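Local coordinates for glutathione peroxidase-like protein (Trypanosoma brucei, PDB 3DWV) that probably reduces hydroperoxides as a glutathione peroxidase-type enzyme that works as a tryparedoxin peroxidase, at residues A[23-27]-A[155-160]; A[48-54]-A[80-86]; A[71-75]-A[174-179]; A[132-138]-A[159-164]. The protein carries 1 engineered substitution. All coordinates share one frame; numbering follows the deposited sequence. Where two conformers were deposited one is given.

Contact 2 is the core of this thioredoxin-type fold: two neighbouring parallel strands, wholly buried, joined by a ladder of backbone bonds. The other three lie around or at the edge of that sheet. Contact 3 packs helix 64-75 against helix 171-181 on the face carrying Leu50 and Tyr52, with an apolar floor and a charged outer rim. Contact 4 sets helix 128-136 against edge strand 161-165 on the other face, through a proline and an arginine that binds a backbone carbonyl. Contact 1, partly buried, shares Gly159 and Val160 with contact 4 and fastens the N-terminal region to the turn before that strand by one backbone bond and apolar packing. Polar side chains thus matter more at the periphery than in the centre.

Contact 1: residues A[23-27]-A[155-160]; sequences ASSIF and IDRDGV
Gly159 and Ile26 meet where the N-terminal region passes over the turn between strands 152-155 and 161-165. Ile26 N donates to Gly159 O at 2.8 Å in a fairly straight bond (160° at the hydrogen), approaching somewhat tilted from the carbonyl plane. The CA of Gly159 lies 3.4 Å from Phe27 CE2, an approach that a residue without a side chain makes possible. Ile26 reaches both ways. Its CG1 sits between the backbone N and carbonyl carbon (chi1 63°), and from there it covers the centre of one face of the Phe27 ring; CG2 rests 3.5 Å from Gly159 O. Beyond, Ile26 CD1 touches Ile155 CG2 at 4.0 Å, in the layer that also holds Ile51 and Leu129. Each partner is shaped locally. Ser25 OG accepts from Phe27 N in an ST turn, while Asp156 begins a type I turn ending at Gly159, and its OD1 takes Asp158 N (2.9 Å) and Val160 N (3.0 Å) from opposite faces of the carboxylate. The result is two turns shaped separately by side-chain acceptors, joined to each other by one backbone bond and close apolar packing.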
loop_
_atom_site.group_PDB
_atom_site.type_symbol
_atom_site.label_atom_id
_atom_site.label_comp_id
_atom_site.label_asym_id
_atom_site.label_seq_id
_atom_site.Cartn_x
_atom_site.Cartn_y
_atom_site.Cartn_z
ATOM N N ALA A 23 -12.058 13.895 -6.697
ATOM C CA ALA A 23 -10.882 13.495 -5.920
ATOM C C ALA A 23 -9.579 14.126 -6.396
ATOM O O ALA A 23 -9.247 14.157 -7.577
ATOM C CB ALA A 23 -10.692 11.979 -5.973
ATOM N N SER A 24 -8.781 14.635 -5.467
ATOM C CA SER A 24 -7.549 15.299 -5.846
ATOM C C SER A 24 -6.382 14.902 -4.932
ATOM O O SER A 24 -5.257 15.351 -5.138
ATOM C CB SER A 24 -7.725 16.821 -5.788
ATOM O OG SER A 24 -7.911 17.248 -4.441
ATOM N N SER A 25 -6.694 14.081 -3.916
ATOM C CA SER A 25 -5.627 13.545 -3.064
ATOM C C SER A 25 -6.132 12.326 -2.287
ATOM O O SER A 25 -7.342 12.130 -2.236
ATOM C CB SER A 25 -5.065 14.563 -2.079
ATOM O OG SER A 25 -5.793 14.677 -0.890
ATOM N N ILE A 26 -5.205 11.580 -1.671
ATOM C CA ILE A 26 -5.705 10.433 -0.867
ATOM C C ILE A 26 -6.544 10.862 0.310
ATOM O O ILE A 26 -7.305 10.099 0.911
ATOM C CB ILE A 26 -4.501 9.621 -0.343
ATOM C CG1 ILE A 26 -3.589 10.416 0.609
ATOM C CG2 ILE A 26 -3.723 9.005 -1.498
ATOM C CD1 ILE A 26 -2.590 9.539 1.333
ATOM N N PHE A 27 -6.401 12.111 0.734
ATOM C CA PHE A 27 -7.026 12.575 1.993
ATOM C C PHE A 27 -8.520 12.771 1.801
ATOM O O PHE A 27 -9.223 13.152 2.751
ATOM C CB PHE A 27 -6.353 13.871 2.495
ATOM C CG PHE A 27 -4.859 13.644 2.739
ATOM C CD1 PHE A 27 -4.435 12.731 3.683
ATOM C CD2 PHE A 27 -3.918 14.345 2.009
ATOM C CE1 PHE A 27 -3.084 12.518 3.909
ATOM C CE2 PHE A 27 -2.567 14.156 2.229
ATOM C CZ PHE A 27 -2.164 13.240 3.172
ATOM N N ILE A 155 3.286 8.603 -2.406
ATOM C CA ILE A 155 2.379 9.736 -2.291
ATOM C C ILE A 155 3.191 11.007 -1.986
ATOM O O ILE A 155 4.082 10.960 -1.094
ATOM C CB ILE A 155 1.407 9.468 -1.136
ATOM C CG1 ILE A 155 0.762 8.065 -1.193
ATOM C CG2 ILE A 155 0.395 10.603 -1.066
ATOM C CD1 ILE A 155 0.039 7.737 -2.485
ATOM N N ASP A 156 2.942 12.116 -2.660
ATOM C CA ASP A 156 3.735 13.337 -2.389
ATOM C C ASP A 156 3.215 14.104 -1.180
ATOM O O ASP A 156 2.292 13.656 -0.494
ATOM C CB ASP A 156 3.862 14.155 -3.672
ATOM C CG ASP A 156 2.621 14.883 -4.119
ATOM O OD1 ASP A 156 1.650 14.945 -3.340
ATOM O OD2 ASP A 156 2.538 15.429 -5.264
ATOM N N ARG A 157 3.813 15.265 -0.892
ATOM C CA ARG A 157 3.496 16.173 0.183
ATOM C C ARG A 157 2.044 16.655 0.171
ATOM O O ARG A 157 1.549 16.996 1.262
ATOM C CB ARG A 157 4.386 17.435 0.198
ATOM C CG ARG A 157 5.852 17.247 -0.139
ATOM C CD ARG A 157 6.740 18.465 0.102
ATOM N NE ARG A 157 7.902 18.623 -0.759
ATOM C CZ ARG A 157 9.175 18.886 -0.523
ATOM N NH1 ARG A 157 9.650 19.067 0.706
ATOM N NH2 ARG A 157 10.066 18.984 -1.524
ATOM N N ASP A 158 1.390 16.682 -0.986
ATOM C CA ASP A 158 0.013 17.077 -1.214
ATOM C C ASP A 158 -0.994 15.916 -1.197
ATOM O O ASP A 158 -2.191 16.128 -1.465
ATOM C CB ASP A 158 -0.161 17.770 -2.574
ATOM C CG ASP A 158 0.668 19.022 -2.705
ATOM O OD1 ASP A 158 0.676 19.800 -1.730
ATOM O OD2 ASP A 158 1.307 19.212 -3.763
ATOM N N GLY A 159 -0.558 14.701 -0.922
ATOM C CA GLY A 159 -1.391 13.513 -0.934
ATOM C C GLY A 159 -1.675 12.948 -2.301
ATOM O O GLY A 159 -2.581 12.137 -2.507
ATOM N N VAL A 160 -0.932 13.355 -3.327
ATOM C CA VAL A 160 -1.103 12.828 -4.678
ATOM C C VAL A 160 -0.200 11.634 -4.994
ATOM O O VAL A 160 1.013 11.709 -4.727
ATOM C CB VAL A 160 -0.784 13.950 -5.689
ATOM C CG1 VAL A 160 -1.220 13.555 -7.082
ATOM C CG2 VAL A 160 -1.432 15.258 -5.247
#

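Contact 2: residues A[48-54]-A[80-86]; sequences PLLIYNV and FTVLAFP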
loop_
_atom_site.group_PDB
_atom_site.type_symbol
_atom_site.label_atom_id
_atom_site.label_comp_id
_atom_site.label_asym_id
_atom_site.label_seq_id
_atom_site.Cartn_x
_atom_site.Cartn_y
_atom_site.Cartn_z
ATOM N N PRO A 48 5.839 13.051 2.521
ATOM C CA PRO A 48 5.495 11.930 1.634
ATOM C C PRO A 48 5.209 10.669 2.423
ATOM O O PRO A 48 5.493 10.582 3.621
ATOM C CB PRO A 48 6.749 11.791 0.761
ATOM C CG PRO A 48 7.869 12.358 1.581
ATOM C CD PRO A 48 7.263 13.407 2.482
ATOM N N LEU A 49 4.628 9.674 1.739
ATOM C CA LEU A 49 4.378 8.412 2.390
ATOM C C LEU A 49 4.323 7.321 1.315
ATOM O O LEU A 49 4.199 7.618 0.125
ATOM C CB LEU A 49 3.133 8.437 3.266
ATOM C CG LEU A 49 1.763 8.699 2.645
ATOM C CD1 LEU A 49 0.686 8.030 3.500
ATOM C CD2 LEU A 49 1.434 10.187 2.496
ATOM N N LEU A 50 4.430 6.071 1.749
ATOM C CA LEU A 50 4.320 4.923 0.876
ATOM C C LEU A 50 3.147 4.055 1.342
ATOM O O LEU A 50 3.148 3.780 2.549
ATOM C CB LEU A 50 5.553 4.028 0.979
ATOM C CG LEU A 50 6.628 4.061 -0.077
ATOM C CD1 LEU A 50 7.670 2.996 0.268
ATOM C CD2 LEU A 50 6.083 3.891 -1.485
ATOM N N ILE A 51 2.265 3.689 0.406
ATOM C CA ILE A 51 1.113 2.862 0.793
ATOM C C ILE A 51 1.198 1.515 0.097
ATOM O O ILE A 51 1.136 1.419 -1.132
ATOM C CB ILE A 51 -0.227 3.536 0.491
ATOM C CG1 ILE A 51 -0.315 4.923 1.167
ATOM C CG2 ILE A 51 -1.378 2.614 0.893
ATOM C CD1 ILE A 51 -1.633 5.644 0.809
ATOM N N TYR A 52 1.373 0.504 0.964
ATOM C CA TYR A 52 1.402 -0.865 0.508
ATOM C C TYR A 52 0.129 -1.677 0.738
ATOM O O TYR A 52 -0.502 -1.445 1.785
ATOM C CB TYR A 52 2.484 -1.590 1.295
ATOM C CG TYR A 52 3.927 -1.295 0.993
ATOM C CD1 TYR A 52 4.603 -0.233 1.557
ATOM C CD2 TYR A 52 4.631 -2.138 0.123
ATOM C CE1 TYR A 52 5.951 0.003 1.258
ATOM C CE2 TYR A 52 5.964 -1.911 -0.159
ATOM C CZ TYR A 52 6.622 -0.843 0.397
ATOM O OH TYR A 52 7.956 -0.621 0.113
ATOM N N ASN A 53 -0.219 -2.572 -0.173
ATOM C CA ASN A 53 -1.189 -3.633 0.150
ATOM C C ASN A 53 -0.436 -4.865 0.658
ATOM O O ASN A 53 0.635 -5.161 0.136
ATOM C CB ASN A 53 -2.081 -3.997 -1.047
ATOM C CG ASN A 53 -1.283 -4.506 -2.249
ATOM O OD1 ASN A 53 -0.633 -3.687 -2.904
ATOM N ND2 ASN A 53 -1.305 -5.794 -2.584
ATOM N N VAL A 54 -0.985 -5.551 1.669
ATOM C CA VAL A 54 -0.230 -6.680 2.263
ATOM C C VAL A 54 -1.208 -7.831 2.385
ATOM O O VAL A 54 -2.402 -7.750 2.013
ATOM C CB VAL A 54 0.420 -6.269 3.597
ATOM C CG1 VAL A 54 1.324 -5.023 3.427
ATOM C CG2 VAL A 54 -0.637 -5.946 4.645
ATOM N N PHE A 80 8.174 10.956 7.191
ATOM C CA PHE A 80 7.718 9.930 6.303
ATOM C C PHE A 80 6.913 8.860 7.021
ATOM O O PHE A 80 7.129 8.596 8.211
ATOM C CB PHE A 80 8.961 9.328 5.657
ATOM C CG PHE A 80 8.742 8.145 4.722
ATOM C CD1 PHE A 80 8.165 8.295 3.471
ATOM C CD2 PHE A 80 9.161 6.880 5.127
ATOM C CE1 PHE A 80 8.024 7.214 2.623
ATOM C CE2 PHE A 80 9.039 5.799 4.303
ATOM C CZ PHE A 80 8.493 5.970 3.041
ATOM N N THR A 81 5.955 8.215 6.339
ATOM C CA THR A 81 5.399 6.993 6.985
ATOM C C THR A 81 5.123 5.967 5.894
ATOM O O THR A 81 5.090 6.300 4.701
ATOM C CB THR A 81 4.195 7.251 7.895
ATOM O OG1 THR A 81 3.929 6.087 8.740
ATOM C CG2 THR A 81 2.934 7.518 7.079
ATOM N N VAL A 82 4.972 4.723 6.336
ATOM C CA VAL A 82 4.502 3.634 5.473
ATOM C C VAL A 82 3.159 3.198 6.043
ATOM O O VAL A 82 3.111 2.994 7.285
ATOM C CB VAL A 82 5.527 2.489 5.497
ATOM C CG1 VAL A 82 4.939 1.249 4.857
ATOM C CG2 VAL A 82 6.823 2.975 4.841
ATOM N N LEU A 83 2.124 3.036 5.223
ATOM C CA LEU A 83 0.864 2.502 5.705
ATOM C C LEU A 83 0.563 1.186 4.995
ATOM O O LEU A 83 0.765 1.149 3.762
ATOM C CB LEU A 83 -0.296 3.446 5.379
ATOM C CG LEU A 83 -0.202 4.853 5.968
ATOM C CD1 LEU A 83 -1.440 5.660 5.586
ATOM C CD2 LEU A 83 -0.134 4.830 7.491
ATOM N N ALA A 84 0.060 0.177 5.707
ATOM C CA ALA A 84 -0.218 -1.109 5.080
ATOM C C ALA A 84 -1.725 -1.430 5.101
ATOM O O ALA A 84 -2.301 -1.420 6.167
ATOM C CB ALA A 84 0.546 -2.257 5.758
ATOM N N PHE A 85 -2.277 -1.727 3.921
ATOM C CA PHE A 85 -3.656 -2.185 3.833
ATOM C C PHE A 85 -3.700 -3.680 3.557
ATOM O O PHE A 85 -3.305 -4.080 2.440
ATOM C CB PHE A 85 -4.411 -1.476 2.688
ATOM C CG PHE A 85 -4.793 -0.051 3.038
ATOM C CD1 PHE A 85 -3.890 0.967 2.827
ATOM C CD2 PHE A 85 -6.049 0.271 3.544
ATOM C CE1 PHE A 85 -4.220 2.281 3.084
ATOM C CE2 PHE A 85 -6.389 1.577 3.822
ATOM C CZ PHE A 85 -5.470 2.588 3.600
ATOM N N PRO A 86 -4.071 -4.521 4.510
ATOM C CA PRO A 86 -4.164 -5.955 4.201
ATOM C C PRO A 86 -5.414 -6.277 3.382
ATOM O O PRO A 86 -6.472 -5.684 3.632
ATOM C CB PRO A 86 -4.240 -6.618 5.579
ATOM C CG PRO A 86 -3.840 -5.538 6.540
ATOM C CD PRO A 86 -4.354 -4.254 5.938
#
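Phe80 lies across the start of strand 49-54, and its side chain can be followed outward from the backbone. CB packs against Tyr75 O, at the end of the preceding helix. With CG anti to the backbone N (chi1 176°), the ring is carried toward the neighbouring strand: CD1 comes to 3.5 Å from Pro48 O, CE1 to 3.8 Å from Leu49 CA, and CZ, the tip, to 4.1 Å from Leu50 CB. On its far edge CE2 meets Leu71 O of helix 64-75. Beyond this ring the strands run parallel, bonded by Leu50 N to Thr81 O, Leu83 N to Leu50 O, Tyr52 N to Leu83 O, Phe85 N to Tyr52 O and Val54 N to Phe85 O. The first four are well directed, whereas Val54 N stands above the carbonyl plane of Phe85. Tyr52 CD1 meets Val82 CG1 at 3.6 Å on the face turned to helices 64-75 and 171-181; on the other face Ile51 CG2 abuts the edge of the Phe85 ring, also at 3.6 Å from CD1. In this right-handed beta-alpha-beta crossover the chemistry implies that inward-facing N-H and C=O groups pair strand to strand between mainly apolar layers, with Asn53, bonded to Trp148 O, a polar exception.

Contact 3: residues A[71-75]-A[174-179]; sequences LYNKY and IEEKLI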
loop_
_atom_site.group_PDB
_atom_site.type_symbol
_atom_site.label_atom_id
_atom_site.label_comp_id
_atom_site.label_asym_id
_atom_site.label_seq_id
_atom_site.Cartn_x
_atom_site.Cartn_y
_atom_site.Cartn_z
ATOM N N LEU A 71 12.712 1.410 4.591
ATOM C CA LEU A 71 12.435 2.821 4.282
ATOM C C LEU A 71 11.739 3.491 5.449
ATOM O O LEU A 71 12.078 4.635 5.810
ATOM C CB LEU A 71 11.551 2.970 3.046
ATOM C CG LEU A 71 12.186 2.563 1.714
ATOM C CD1 LEU A 71 11.156 2.351 0.607
ATOM C CD2 LEU A 71 13.207 3.610 1.323
ATOM N N TYR A 72 10.767 2.827 6.035
ATOM C CA TYR A 72 10.101 3.335 7.230
ATOM C C TYR A 72 11.072 3.757 8.318
ATOM O O TYR A 72 11.050 4.876 8.857
ATOM C CB TYR A 72 9.167 2.226 7.754
ATOM C CG TYR A 72 8.383 2.693 8.956
ATOM C CD1 TYR A 72 7.445 3.715 8.852
ATOM C CD2 TYR A 72 8.610 2.107 10.189
ATOM C CE1 TYR A 72 6.712 4.160 9.941
ATOM C CE2 TYR A 72 7.876 2.547 11.294
ATOM C CZ TYR A 72 6.953 3.556 11.164
ATOM O OH TYR A 72 6.272 3.944 12.293
ATOM N N ASN A 73 11.994 2.852 8.691
ATOM C CA ASN A 73 12.899 3.138 9.807
ATOM C C ASN A 73 13.938 4.176 9.422
ATOM O O ASN A 73 14.356 4.998 10.249
ATOM C CB ASN A 73 13.579 1.842 10.281
ATOM C CG ASN A 73 12.637 0.927 11.056
ATOM O OD1 ASN A 73 11.735 1.417 11.762
ATOM N ND2 ASN A 73 12.876 -0.375 10.909
ATOM N N LYS A 74 14.373 4.172 8.167
ATOM C CA LYS A 74 15.331 5.161 7.711
ATOM C C LYS A 74 14.788 6.577 7.721
ATOM O O LYS A 74 15.555 7.499 8.029
ATOM C CB LYS A 74 15.720 4.803 6.270
ATOM C CG LYS A 74 16.792 5.727 5.733
ATOM C CD LYS A 74 17.939 4.938 5.141
ATOM C CE LYS A 74 17.673 4.650 3.684
ATOM N NZ LYS A 74 18.960 4.610 2.897
ATOM N N TYR A 75 13.531 6.782 7.352
ATOM C CA TYR A 75 13.013 8.100 7.018
ATOM C C TYR A 75 11.860 8.555 7.898
ATOM O O TYR A 75 11.457 9.733 7.769
ATOM C CB TYR A 75 12.552 8.149 5.535
ATOM C CG TYR A 75 13.733 7.988 4.589
ATOM C CD1 TYR A 75 14.688 9.013 4.485
ATOM C CD2 TYR A 75 13.904 6.846 3.802
ATOM C CE1 TYR A 75 15.769 8.880 3.618
ATOM C CE2 TYR A 75 15.005 6.717 2.936
ATOM C CZ TYR A 75 15.930 7.742 2.864
ATOM O OH TYR A 75 17.014 7.618 2.015
ATOM N N ILE A 174 13.372 3.288 -5.019
ATOM C CA ILE A 174 12.288 4.058 -4.389
ATOM C C ILE A 174 12.893 5.351 -3.875
ATOM O O ILE A 174 12.316 6.420 -4.035
ATOM C CB ILE A 174 11.577 3.194 -3.330
ATOM C CG1 ILE A 174 10.837 1.990 -3.908
ATOM C CG2 ILE A 174 10.597 4.027 -2.530
ATOM C CD1 ILE A 174 9.925 1.203 -2.988
ATOM N N GLU A 175 14.075 5.284 -3.279
ATOM C CA GLU A 175 14.811 6.478 -2.875
ATOM C C GLU A 175 15.004 7.498 -3.995
ATOM O O GLU A 175 14.889 8.710 -3.728
ATOM C CB GLU A 175 16.180 6.038 -2.302
ATOM C CG GLU A 175 16.052 5.552 -0.867
ATOM C CD GLU A 175 17.403 5.215 -0.266
ATOM O OE1 GLU A 175 18.364 4.881 -1.015
ATOM O OE2 GLU A 175 17.527 5.279 0.971
ATOM N N GLU A 176 15.285 7.084 -5.235
ATOM C CA GLU A 176 15.409 8.030 -6.351
ATOM C C GLU A 176 14.224 9.001 -6.416
ATOM O O GLU A 176 14.386 10.200 -6.650
ATOM C CB GLU A 176 15.512 7.304 -7.688
ATOM C CG GLU A 176 16.463 6.142 -7.784
ATOM C CD GLU A 176 17.877 6.464 -7.349
ATOM O OE1 GLU A 176 18.197 6.318 -6.144
ATOM O OE2 GLU A 176 18.697 6.857 -8.204
ATOM N N LYS A 177 13.018 8.476 -6.185
ATOM C CA LYS A 177 11.788 9.254 -6.181
ATOM C C LYS A 177 11.507 9.918 -4.828
ATOM O O LYS A 177 11.048 11.080 -4.738
ATOM C CB LYS A 177 10.571 8.386 -6.503
ATOM C CG LYS A 177 10.629 7.549 -7.764
ATOM C CD LYS A 177 11.260 8.311 -8.914
ATOM C CE LYS A 177 11.220 7.451 -10.186
ATOM N NZ LYS A 177 12.164 7.981 -11.191
ATOM N N LEU A 178 11.730 9.200 -3.729
ATOM C CA LEU A 178 11.361 9.694 -2.399
ATOM C C LEU A 178 12.258 10.810 -1.869
ATOM O O LEU A 178 11.771 11.755 -1.228
ATOM C CB LEU A 178 11.388 8.521 -1.439
ATOM C CG LEU A 178 11.220 8.787 0.053
ATOM C CD1 LEU A 178 9.886 9.441 0.362
ATOM C CD2 LEU A 178 11.345 7.474 0.829
ATOM N N ILE A 179 13.555 10.725 -2.062
ATOM C CA ILE A 179 14.433 11.749 -1.436
ATOM C C ILE A 179 14.129 13.154 -1.889
ATOM O O ILE A 179 14.079 14.063 -1.042
ATOM C CB ILE A 179 15.905 11.327 -1.724
ATOM C CG1 ILE A 179 16.302 10.105 -0.857
ATOM C CG2 ILE A 179 16.851 12.505 -1.660
ATOM C CD1 ILE A 179 17.637 9.517 -1.251
#
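Glu175 OE2 is approached by two donors from helix 64-75, Tyr75 OH at 2.6 Å and the ammonium of Lys74 in a salt bridge. Both bonds need caution: NZ to OE2, at 2.5 Å, is improbably short and Lys74 CE crowds the same oxygen, so its exact place is doubtful. As modelled, OE2 lies at the edge of the Tyr75 ring. Glu175 runs extended beyond CG (chi2 -176°), which carries its carboxylate out to Tyr75 and Lys74. Lys74 folds back on its neighbour, its CG lying 3.4 Å above the centre of one face of the Tyr75 ring. Below this polar rim the contact is apolar. Leu71 CD1 presses obliquely on Ile174 CG2 at 3.6 Å, while CD2 of the same leucine touches Glu175 CG at 4.1 Å. Tyr75 CD2 and Leu178 CD2, 4.0 Å apart, belong to side chains that run past each other in opposite directions, and both touch Phe80. The axes of segments 71-75 and 174-179 stay 12.9 Å apart at 38°, so the helices meet through side chains alone. Side by side on one face of the central sheet, they form an outer layer of the three-layer alpha-beta-alpha sandwich of the thioredoxin fold.

Contact 4: residues A[132-138]-A[159-164]; sequences YMKKTKP and GVPVER
The guanidinium of Arg164 has Pro138 O over the centre of one face, 3.3 Å above the plane, and at its edge the carbonyl oxygens of Lys134 and Lys137. The Tyr132 ring carries Thr136 OG1 on one face, offset toward the rim, and is touched obliquely by Pro161. This is helix-on-sheet packing, in which the end of helix 128-136 meets edge strand 161-165, the axes of segments 132-136 and 161-164 crossing at 74°, next to a classic beta bulge where Val162 and Glu163 both face Leu154. Arg164 grips Lys137 O side-on with two nitrogens, NE and NH2, each at 2.9 Å; NH2 meets the oxygen on a lone pair, NE from a tilt. NH2 also donates to Lys144 O and NH1 to Ala145 O, which further fixes the plane. A chi1 of -175° swings CG of Arg164 away from its own amide nitrogen, and the bend at chi3 (-76°) turns the guanidinium onto Lys137 O. The ring of Pro161 fills the other end, with CD 3.4 Å from Tyr132 OH and CG 4.0 Å from Met133 CG. Between these two ends Lys137, bent twice, runs its methylenes along the strand backbone until CE lies 3.3 Å from Val162 O. Its NZ donates to a water at 2.6 Å, and that water in turn donates to Glu163 OE1 at 3.2 Å.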
loop_
_atom_site.group_PDB
_atom_site.type_symbol
_atom_site.label_atom_id
_atom_site.label_comp_id
_atom_site.label_asym_id
_atom_site.label_seq_id
_atom_site.Cartn_x
_atom_site.Cartn_y
_atom_site.Cartn_z
ATOM N N TYR A 132 -8.923 5.096 -6.654
ATOM C CA TYR A 132 -8.210 6.342 -7.016
ATOM C C TYR A 132 -6.731 6.165 -7.288
ATOM O O TYR A 132 -6.211 6.698 -8.290
ATOM C CB TYR A 132 -8.450 7.334 -5.858
ATOM C CG TYR A 132 -7.585 8.591 -5.938
ATOM C CD1 TYR A 132 -7.776 9.568 -6.922
ATOM C CD2 TYR A 132 -6.578 8.782 -5.006
ATOM C CE1 TYR A 132 -6.968 10.706 -6.959
ATOM C CE2 TYR A 132 -5.764 9.888 -5.032
ATOM C CZ TYR A 132 -5.971 10.839 -6.015
ATOM O OH TYR A 132 -5.129 11.932 -5.996
ATOM N N MET A 133 -5.959 5.486 -6.412
ATOM C CA MET A 133 -4.519 5.364 -6.637
ATOM C C MET A 133 -4.242 4.551 -7.897
ATOM O O MET A 133 -3.342 4.884 -8.685
ATOM C CB MET A 133 -3.859 4.682 -5.416
ATOM C CG MET A 133 -3.893 5.554 -4.176
ATOM S SD MET A 133 -2.921 4.875 -2.805
ATOM C CE MET A 133 -3.552 3.219 -2.574
ATOM N N LYS A 134 -5.033 3.480 -8.125
ATOM C CA LYS A 134 -4.809 2.617 -9.295
ATOM C C LYS A 134 -5.072 3.323 -10.601
ATOM O O LYS A 134 -4.398 3.080 -11.629
ATOM C CB LYS A 134 -5.717 1.376 -9.201
ATOM C CG LYS A 134 -5.307 0.396 -8.091
ATOM C CD LYS A 134 -6.518 -0.435 -7.653
ATOM C CE LYS A 134 -6.938 -1.440 -8.695
ATOM N NZ LYS A 134 -8.143 -2.217 -8.249
ATOM N N LYS A 135 -6.093 4.208 -10.609
ATOM C CA LYS A 135 -6.334 4.849 -11.907
ATOM C C LYS A 135 -5.349 6.003 -12.045
ATOM O O LYS A 135 -4.965 6.315 -13.193
ATOM C CB LYS A 135 -7.775 5.274 -12.099
ATOM C CG LYS A 135 -8.265 6.410 -11.221
ATOM C CD LYS A 135 -9.329 7.210 -11.967
ATOM C CE LYS A 135 -9.877 8.327 -11.088
ATOM N NZ LYS A 135 -10.355 7.747 -9.798
ATOM N N THR A 136 -4.925 6.601 -10.931
ATOM C CA THR A 136 -3.905 7.665 -11.081
ATOM C C THR A 136 -2.588 7.085 -11.587
ATOM O O THR A 136 -1.950 7.663 -12.484
ATOM C CB THR A 136 -3.684 8.413 -9.764
ATOM O OG1 THR A 136 -4.951 8.931 -9.347
ATOM C CG2 THR A 136 -2.728 9.588 -9.966
ATOM N N LYS A 137 -2.170 5.970 -11.007
ATOM C CA LYS A 137 -0.901 5.318 -11.400
ATOM C C LYS A 137 -1.236 3.870 -11.748
ATOM O O LYS A 137 -1.195 2.962 -10.898
ATOM C CB LYS A 137 0.179 5.398 -10.329
ATOM C CG LYS A 137 0.451 6.816 -9.844
ATOM C CD LYS A 137 1.065 7.705 -10.889
ATOM C CE LYS A 137 2.361 7.317 -11.514
ATOM N NZ LYS A 137 2.713 8.473 -12.447
ATOM N N PRO A 138 -1.557 3.644 -13.016
ATOM C CA PRO A 138 -2.054 2.330 -13.434
ATOM C C PRO A 138 -0.954 1.290 -13.564
ATOM O O PRO A 138 -1.215 0.087 -13.714
ATOM C CB PRO A 138 -2.660 2.627 -14.810
ATOM C CG PRO A 138 -1.944 3.830 -15.313
ATOM C CD PRO A 138 -1.507 4.610 -14.113
ATOM N N GLY A 159 -0.558 14.701 -0.922
ATOM C CA GLY A 159 -1.391 13.513 -0.934
ATOM C C GLY A 159 -1.675 12.948 -2.301
ATOM O O GLY A 159 -2.581 12.137 -2.507
ATOM N N VAL A 160 -0.932 13.355 -3.327
ATOM C CA VAL A 160 -1.103 12.828 -4.678
ATOM C C VAL A 160 -0.200 11.634 -4.994
ATOM O O VAL A 160 1.013 11.709 -4.727
ATOM C CB VAL A 160 -0.784 13.950 -5.689
ATOM C CG1 VAL A 160 -1.220 13.555 -7.082
ATOM C CG2 VAL A 160 -1.432 15.258 -5.247
ATOM N N PRO A 161 -0.731 10.535 -5.517
ATOM C CA PRO A 161 0.045 9.355 -5.934
ATOM C C PRO A 161 0.950 9.693 -7.123
ATOM O O PRO A 161 0.380 10.127 -8.126
ATOM C CB PRO A 161 -1.009 8.346 -6.384
ATOM C CG PRO A 161 -2.298 8.850 -5.805
ATOM C CD PRO A 161 -2.187 10.344 -5.737
ATOM N N VAL A 162 2.260 9.505 -6.973
ATOM C CA VAL A 162 3.205 9.914 -8.014
ATOM C C VAL A 162 4.000 8.751 -8.576
ATOM O O VAL A 162 4.596 8.890 -9.652
ATOM C CB VAL A 162 4.138 11.002 -7.459
ATOM C CG1 VAL A 162 3.302 12.274 -7.277
ATOM C CG2 VAL A 162 4.820 10.625 -6.157
ATOM N N GLU A 163 4.055 7.608 -7.919
ATOM C CA GLU A 163 4.690 6.409 -8.476
ATOM C C GLU A 163 3.970 5.161 -7.960
ATOM O O GLU A 163 3.454 5.160 -6.821
ATOM C CB GLU A 163 6.177 6.278 -8.117
ATOM C CG GLU A 163 7.032 7.512 -8.280
ATOM C CD GLU A 163 7.440 7.870 -9.693
ATOM O OE1 GLU A 163 7.354 7.001 -10.597
ATOM O OE2 GLU A 163 7.862 9.045 -9.883
ATOM N N ARG A 164 3.973 4.113 -8.767
ATOM C CA ARG A 164 3.525 2.777 -8.382
ATOM C C ARG A 164 4.783 1.888 -8.443
ATOM O O ARG A 164 5.446 1.901 -9.499
ATOM C CB ARG A 164 2.457 2.140 -9.284
ATOM C CG ARG A 164 1.925 0.801 -8.809
ATOM C CD ARG A 164 1.234 -0.091 -9.818
ATOM N NE ARG A 164 -0.093 0.396 -10.099
ATOM C CZ ARG A 164 -1.183 -0.346 -10.312
ATOM N NH1 ARG A 164 -1.168 -1.668 -10.300
ATOM N NH2 ARG A 164 -2.312 0.296 -10.540
HETATM O O HOH W 1 5.085 7.395 -12.861
#